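Local coordinates for protein putative retaining b-glycosidase (Saccharophagus degradans, PDB 5A95) that probably hydrolyses mixed-linkage beta-glucans as a retaining family 5 glycoside hydrolase, at residues Ile288-Gly293 with Ser326-Val331; Lys43-Gln48 with Asn177-Ala182. The protein carries 1 engineered substitution. All coordinates share one frame; numbering follows the deposited sequence. Where two conformers were deposited one is given.

Interaction 1 (Ile288-Gly293 with Ser326-Val331). Engineered in segment 288-293: Gln291 (natural residue Glu). With BGC (beta-D-glucopyranose), chain D.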
loop_
_atom_site.group_PDB
_atom_site.type_symbol
_atom_site.label_atom_id
_atom_site.label_comp_id
_atom_site.label_asym_id
_atom_site.label_seq_id
_atom_site.Cartn_x
_atom_site.Cartn_y
_atom_site.Cartn_z
ATOM N N ILE A 288 12.351 12.424 -26.011
ATOM C CA ILE A 288 11.199 13.261 -26.231
ATOM C C ILE A 288 11.122 14.308 -25.128
ATOM O O ILE A 288 11.070 13.987 -23.925
ATOM C CB ILE A 288 9.836 12.512 -26.306
ATOM C CG1 ILE A 288 9.910 11.247 -27.149
ATOM C CG2 ILE A 288 8.738 13.450 -26.800
ATOM C CD1 ILE A 288 8.624 10.431 -27.178
ATOM N N ALA A 289 11.162 15.575 -25.542
ATOM C CA ALA A 289 10.946 16.676 -24.622
ATOM C C ALA A 289 9.440 16.816 -24.434
ATOM O O ALA A 289 8.785 17.578 -25.157
ATOM C CB ALA A 289 11.600 17.931 -25.171
ATOM N N THR A 290 8.880 16.029 -23.503
ATOM C CA THR A 290 7.432 15.940 -23.405
ATOM C C THR A 290 6.739 17.112 -22.708
ATOM O O THR A 290 5.517 17.189 -22.741
ATOM C CB THR A 290 6.984 14.616 -22.787
ATOM O OG1 THR A 290 7.739 14.377 -21.600
ATOM C CG2 THR A 290 7.119 13.465 -23.748
ATOM N N GLN A 291 7.530 18.000 -22.118
ATOM C CA GLN A 291 7.066 19.320 -21.692
ATOM C C GLN A 291 8.186 20.287 -21.935
ATOM O O GLN A 291 9.354 20.022 -21.646
ATOM C CB GLN A 291 6.652 19.374 -20.224
ATOM C CG GLN A 291 5.456 18.502 -19.968
ATOM C CD GLN A 291 4.869 18.586 -18.581
ATOM O OE1 GLN A 291 4.156 17.686 -18.174
ATOM N NE2 GLN A 291 5.061 19.691 -17.916
ATOM N N LEU A 292 7.805 21.427 -22.478
ATOM C CA LEU A 292 8.655 22.587 -22.710
ATOM C C LEU A 292 7.715 23.753 -22.985
ATOM O O LEU A 292 6.555 23.551 -23.304
ATOM C CB LEU A 292 9.638 22.364 -23.866
ATOM C CG LEU A 292 9.084 22.335 -25.276
ATOM C CD1 LEU A 292 10.138 22.686 -26.316
ATOM C CD2 LEU A 292 8.474 20.977 -25.607
ATOM N N GLY A 293 8.230 24.964 -22.936
ATOM C CA GLY A 293 7.450 26.154 -23.224
ATOM C C GLY A 293 7.747 27.281 -22.258
ATOM O O GLY A 293 8.513 27.101 -21.336
ATOM N N SER A 326 12.581 14.877 -30.288
ATOM C CA SER A 326 11.131 15.002 -30.405
ATOM C C SER A 326 10.576 15.869 -29.276
ATOM O O SER A 326 11.251 16.084 -28.263
ATOM C CB SER A 326 10.527 13.615 -30.333
ATOM O OG SER A 326 10.830 12.825 -31.470
ATOM N N TYR A 327 9.365 16.380 -29.436
ATOM C CA TYR A 327 8.821 17.281 -28.429
ATOM C C TYR A 327 7.308 17.402 -28.470
ATOM O O TYR A 327 6.684 17.301 -29.508
ATOM C CB TYR A 327 9.441 18.686 -28.540
ATOM C CG TYR A 327 9.274 19.333 -29.882
ATOM C CD1 TYR A 327 8.151 20.086 -30.181
ATOM C CD2 TYR A 327 10.218 19.162 -30.870
ATOM C CE1 TYR A 327 8.000 20.689 -31.420
ATOM C CE2 TYR A 327 10.081 19.758 -32.109
ATOM C CZ TYR A 327 8.963 20.510 -32.387
ATOM O OH TYR A 327 8.792 21.104 -33.636
ATOM N N THR A 328 6.743 17.677 -27.290
ATOM C CA THR A 328 5.357 18.069 -27.150
ATOM C C THR A 328 5.265 19.271 -26.211
ATOM O O THR A 328 5.536 19.174 -25.013
ATOM C CB THR A 328 4.448 16.940 -26.656
ATOM O OG1 THR A 328 4.941 16.346 -25.462
ATOM C CG2 THR A 328 4.291 15.861 -27.702
ATOM N N VAL A 329 4.860 20.423 -26.753
ATOM C CA VAL A 329 4.826 21.666 -26.017
ATOM C C VAL A 329 3.730 21.589 -24.936
ATOM O O VAL A 329 2.664 20.990 -25.147
ATOM C CB VAL A 329 4.505 22.836 -26.969
ATOM C CG1 VAL A 329 4.480 24.179 -26.254
ATOM C CG2 VAL A 329 5.522 22.890 -28.101
ATOM N N TRP A 330 3.986 22.234 -23.800
ATOM C CA TRP A 330 3.006 22.373 -22.718
ATOM C C TRP A 330 2.530 23.833 -22.703
ATOM O O TRP A 330 3.362 24.711 -22.543
ATOM C CB TRP A 330 3.660 22.002 -21.350
ATOM C CG TRP A 330 2.715 22.110 -20.181
ATOM C CD1 TRP A 330 2.396 23.245 -19.495
ATOM C CD2 TRP A 330 1.893 21.075 -19.645
ATOM N NE1 TRP A 330 1.469 22.964 -18.519
ATOM C CE2 TRP A 330 1.134 21.639 -18.596
ATOM C CE3 TRP A 330 1.740 19.716 -19.938
ATOM C CZ2 TRP A 330 0.217 20.895 -17.849
ATOM C CZ3 TRP A 330 0.840 18.979 -19.209
ATOM C CH2 TRP A 330 0.096 19.561 -18.153
ATOM N N VAL A 331 1.224 24.119 -22.825
ATOM C CA VAL A 331 0.119 23.165 -23.026
ATOM C C VAL A 331 -0.938 23.837 -23.913
ATOM O O VAL A 331 -1.146 25.052 -23.811
ATOM C CB VAL A 331 -0.493 22.733 -21.668
ATOM C CG1 VAL A 331 -0.935 23.928 -20.854
ATOM C CG2 VAL A 331 -1.634 21.740 -21.847
HETATM C C2 BGC D . 3.822 20.073 -14.434
HETATM C C3 BGC D . 2.545 20.620 -15.069
HETATM C C4 BGC D . 2.422 22.115 -14.754
HETATM C C5 BGC D . 3.679 22.840 -15.193
HETATM C C6 BGC D . 3.615 24.326 -14.935
HETATM C C1 BGC D . 5.046 20.964 -14.624
HETATM O O1 BGC D . 6.048 20.730 -13.667
HETATM O O2 BGC D . 4.070 18.703 -14.922
HETATM O O3 BGC D . 1.431 19.801 -14.594
HETATM O O4 BGC D . 1.290 22.782 -15.332
HETATM O O5 BGC D . 4.742 22.320 -14.401
HETATM O O6 BGC D . 4.929 24.812 -15.213
#
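Over one face of the Trp330 indole lies the engineered amide of Gln291, its NE2 3.7 Å above the ring plane toward the rim, with amide and ring only 19° apart. C3 of a bound glucose covers another part of that face, CB of Val331 packs on the opposite one, and NE1 at the edge is hydrogen-bonded to Ser337 O. The setting is the mouth of a (beta/alpha)8 barrel, where strands 287-289 and 326-329 run parallel as the two strands of a beta-alpha-beta unit; the cis peptide between Trp330 and Val331 is a familiar trait of such glycosidases. With CG anti to its own N (chi1 -180°), Trp330 lays the indole alongside the Gln291 side chain. Gln291 replaces a natural glutamate at the end of the seventh barrel strand, consistent with the family 5 nucleophile. Arg103 at OE1 and Tyr256 at NE2 fix the rotation of the amide, whereas Gln291 NE2 reaches glucose O2 only weakly, at 3.3 Å. An alanine in place of Trp330 takes the indole away and would probably leave Ser337 O without its donor and the amide and sugar without the flat surface they share. Behind the pocket, Ala289 N bonds to Ser326 O (2.8 Å). Farther along, Trp330 N meets Leu292 O at 2.9 Å. Thr328 OG1 gives its proton to Thr290 O (2.9 Å) from above the carbonyl plane, and Asn72 ND2 bonds to that same oxygen.

Interaction 2 (Lys43-Gln48 with Asn177-Ala182); sequences KSLKTQ and NVPTVA. With MG (magnesium ion), chain G.
Leu45 lays its CD1 methyl against Val178, 3.9 Å from CG1, the two side chains crossing at about a right angle. Leu45 CD1 also grazes the proline ring next door, 4.2 Å from Pro179 CD, so one branch of the leucine serves both residues. Three positions on, the backbone takes over: Gln48 O lies 3.3 Å from Pro179 CB. The polar part of the contact belongs to the Gln48 side chain, whose CG stands anti to the backbone N (chi1 -175°) and starts an extended chain that carries the amide to Thr180. There Thr180 OG1 donates to Gln48 OE1 at 2.7 Å, arriving 44° out of the carbonyl plane. Asn131 ND2 also bonds to OE1 and Ile135 O takes NE2, so both ends of the amide are held and its rotation is fixed. On the 177-182 side, the backbone bends through Pro179 and Thr180 so that Val178 O and Val181 O, each 2.3 Å from the magnesium ion, bind it together with three waters. The example shows a turn whose side chains pack against the 43-48 segment while two of its carbonyls bind a metal. In the fold, the 43-48 segment lies beside the start of strand 181-185, at the edge of the barrel's base, with Phe40 against Leu45 and Val178, helix 116-133 touching Thr180 through Ala130 and Asn131, and strand 136-144 meeting Gln48 through Tyr136.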
loop_
_atom_site.group_PDB
_atom_site.type_symbol
_atom_site.label_atom_id
_atom_site.label_comp_id
_atom_site.label_asym_id
_atom_site.label_seq_id
_atom_site.Cartn_x
_atom_site.Cartn_y
_atom_site.Cartn_z
ATOM N N LYS A 43 -9.480 -3.526 -35.827
ATOM C CA LYS A 43 -10.090 -3.509 -37.176
ATOM C C LYS A 43 -10.844 -2.219 -37.458
ATOM O O LYS A 43 -11.143 -1.928 -38.609
ATOM C CB LYS A 43 -11.039 -4.697 -37.351
ATOM C CG LYS A 43 -10.354 -6.042 -37.208
ATOM C CD LYS A 43 -11.265 -7.197 -37.604
ATOM C CE LYS A 43 -10.744 -8.499 -37.010
ATOM N NZ LYS A 43 -11.116 -9.692 -37.821
ATOM N N SER A 44 -11.135 -1.433 -36.427
ATOM C CA SER A 44 -11.825 -0.154 -36.605
ATOM C C SER A 44 -10.888 0.961 -37.100
ATOM O O SER A 44 -11.332 2.059 -37.415
ATOM C CB SER A 44 -12.473 0.274 -35.283
ATOM O OG SER A 44 -11.518 0.700 -34.325
ATOM N N LEU A 45 -9.592 0.676 -37.141
ATOM C CA LEU A 45 -8.589 1.700 -37.430
ATOM C C LEU A 45 -8.232 1.769 -38.890
ATOM O O LEU A 45 -8.144 0.739 -39.568
ATOM C CB LEU A 45 -7.306 1.389 -36.651
ATOM C CG LEU A 45 -7.440 1.406 -35.129
ATOM C CD1 LEU A 45 -6.145 0.903 -34.499
ATOM C CD2 LEU A 45 -7.781 2.797 -34.655
ATOM N N LYS A 46 -7.977 2.986 -39.367
ATOM C CA LYS A 46 -7.299 3.177 -40.656
ATOM C C LYS A 46 -5.835 2.740 -40.571
ATOM O O LYS A 46 -5.235 2.796 -39.506
ATOM C CB LYS A 46 -7.273 4.646 -41.028
ATOM C CG LYS A 46 -8.604 5.328 -41.222
ATOM C CD LYS A 46 -8.326 6.810 -41.502
ATOM C CE LYS A 46 -9.582 7.562 -41.879
ATOM N NZ LYS A 46 -9.359 9.022 -42.168
ATOM N N THR A 47 -5.249 2.377 -41.707
ATOM C CA THR A 47 -3.830 2.061 -41.753
ATOM C C THR A 47 -3.001 3.231 -41.154
ATOM O O THR A 47 -3.291 4.421 -41.398
ATOM C CB THR A 47 -3.396 1.740 -43.198
ATOM O OG1 THR A 47 -3.791 2.819 -44.070
ATOM C CG2 THR A 47 -4.056 0.408 -43.662
ATOM N N GLN A 48 -2.014 2.883 -40.348
ATOM C CA GLN A 48 -1.167 3.846 -39.676
ATOM C C GLN A 48 0.046 3.072 -39.233
ATOM O O GLN A 48 -0.076 2.016 -38.596
ATOM C CB GLN A 48 -1.882 4.469 -38.450
ATOM C CG GLN A 48 -1.097 5.560 -37.770
ATOM C CD GLN A 48 -1.910 6.337 -36.747
ATOM O OE1 GLN A 48 -3.022 5.949 -36.365
ATOM N NE2 GLN A 48 -1.355 7.463 -36.298
ATOM N N ASN A 177 -1.397 -3.838 -29.928
ATOM C CA ASN A 177 -1.406 -3.855 -31.409
ATOM C C ASN A 177 -2.143 -2.633 -32.008
ATOM O O ASN A 177 -2.748 -2.734 -33.065
ATOM C CB ASN A 177 -2.025 -5.188 -31.901
ATOM C CG ASN A 177 -1.865 -5.430 -33.404
ATOM O OD1 ASN A 177 -0.850 -5.099 -33.989
ATOM N ND2 ASN A 177 -2.894 -6.016 -34.020
ATOM N N VAL A 178 -2.079 -1.488 -31.337
ATOM C CA VAL A 178 -2.680 -0.230 -31.796
ATOM C C VAL A 178 -1.543 0.752 -32.143
ATOM O O VAL A 178 -0.868 1.287 -31.248
ATOM C CB VAL A 178 -3.629 0.391 -30.762
ATOM C CG1 VAL A 178 -4.160 1.739 -31.207
ATOM C CG2 VAL A 178 -4.807 -0.534 -30.456
ATOM N N PRO A 179 -1.306 0.994 -33.438
ATOM C CA PRO A 179 -0.176 1.865 -33.801
ATOM C C PRO A 179 -0.332 3.307 -33.319
ATOM O O PRO A 179 0.650 3.978 -33.039
ATOM C CB PRO A 179 -0.176 1.818 -35.338
ATOM C CG PRO A 179 -1.544 1.376 -35.696
ATOM C CD PRO A 179 -1.963 0.429 -34.632
ATOM N N THR A 180 -1.564 3.774 -33.244
ATOM C CA THR A 180 -1.861 5.161 -32.887
ATOM C C THR A 180 -1.283 5.520 -31.519
ATOM O O THR A 180 -0.882 6.634 -31.316
ATOM C CB THR A 180 -3.379 5.355 -32.859
ATOM O OG1 THR A 180 -3.921 4.872 -34.093
ATOM C CG2 THR A 180 -3.772 6.772 -32.648
ATOM N N VAL A 181 -1.312 4.552 -30.605
ATOM C CA VAL A 181 -0.838 4.751 -29.246
ATOM C C VAL A 181 0.639 4.348 -29.247
ATOM O O VAL A 181 0.960 3.180 -29.298
ATOM C CB VAL A 181 -1.663 3.945 -28.242
ATOM C CG1 VAL A 181 -1.149 4.186 -26.848
ATOM C CG2 VAL A 181 -3.148 4.324 -28.305
ATOM N N ALA A 182 1.532 5.340 -29.249
ATOM C CA ALA A 182 2.923 5.097 -29.557
ATOM C C ALA A 182 3.820 4.977 -28.344
ATOM O O ALA A 182 4.761 4.198 -28.362
ATOM C CB ALA A 182 3.451 6.159 -30.495
HETATM MG MG MG G . 0.730 0.949 -29.660
HETATM O O HOH W 1 0.738 -1.509 -29.858
HETATM O O HOH W 2 2.978 0.523 -30.246
HETATM O O HOH W 3 -0.556 0.635 -27.792
#

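Followed from the N terminus, the chain first lays down the 43-48 segment, then builds strands 52-54 through 136-144 and helix 161-174 before interaction 2 closes this long loop at the start of strand 181-185. Interaction 1 opens only afterwards: from strand 287-289 the chain passes through helix 312-323 and returns at strand 326-329. The two loops are therefore in series, neither nesting nor crossing, and the contact centres lie about 23 Å apart. Interaction 2 fastens the N-terminal extension to the base of the barrel, whereas interaction 1 joins neighbouring strands beneath the sugar site. Strand 181-185 connects the two regions, since Glu185 at its far end hydrogen-bonds Thr290.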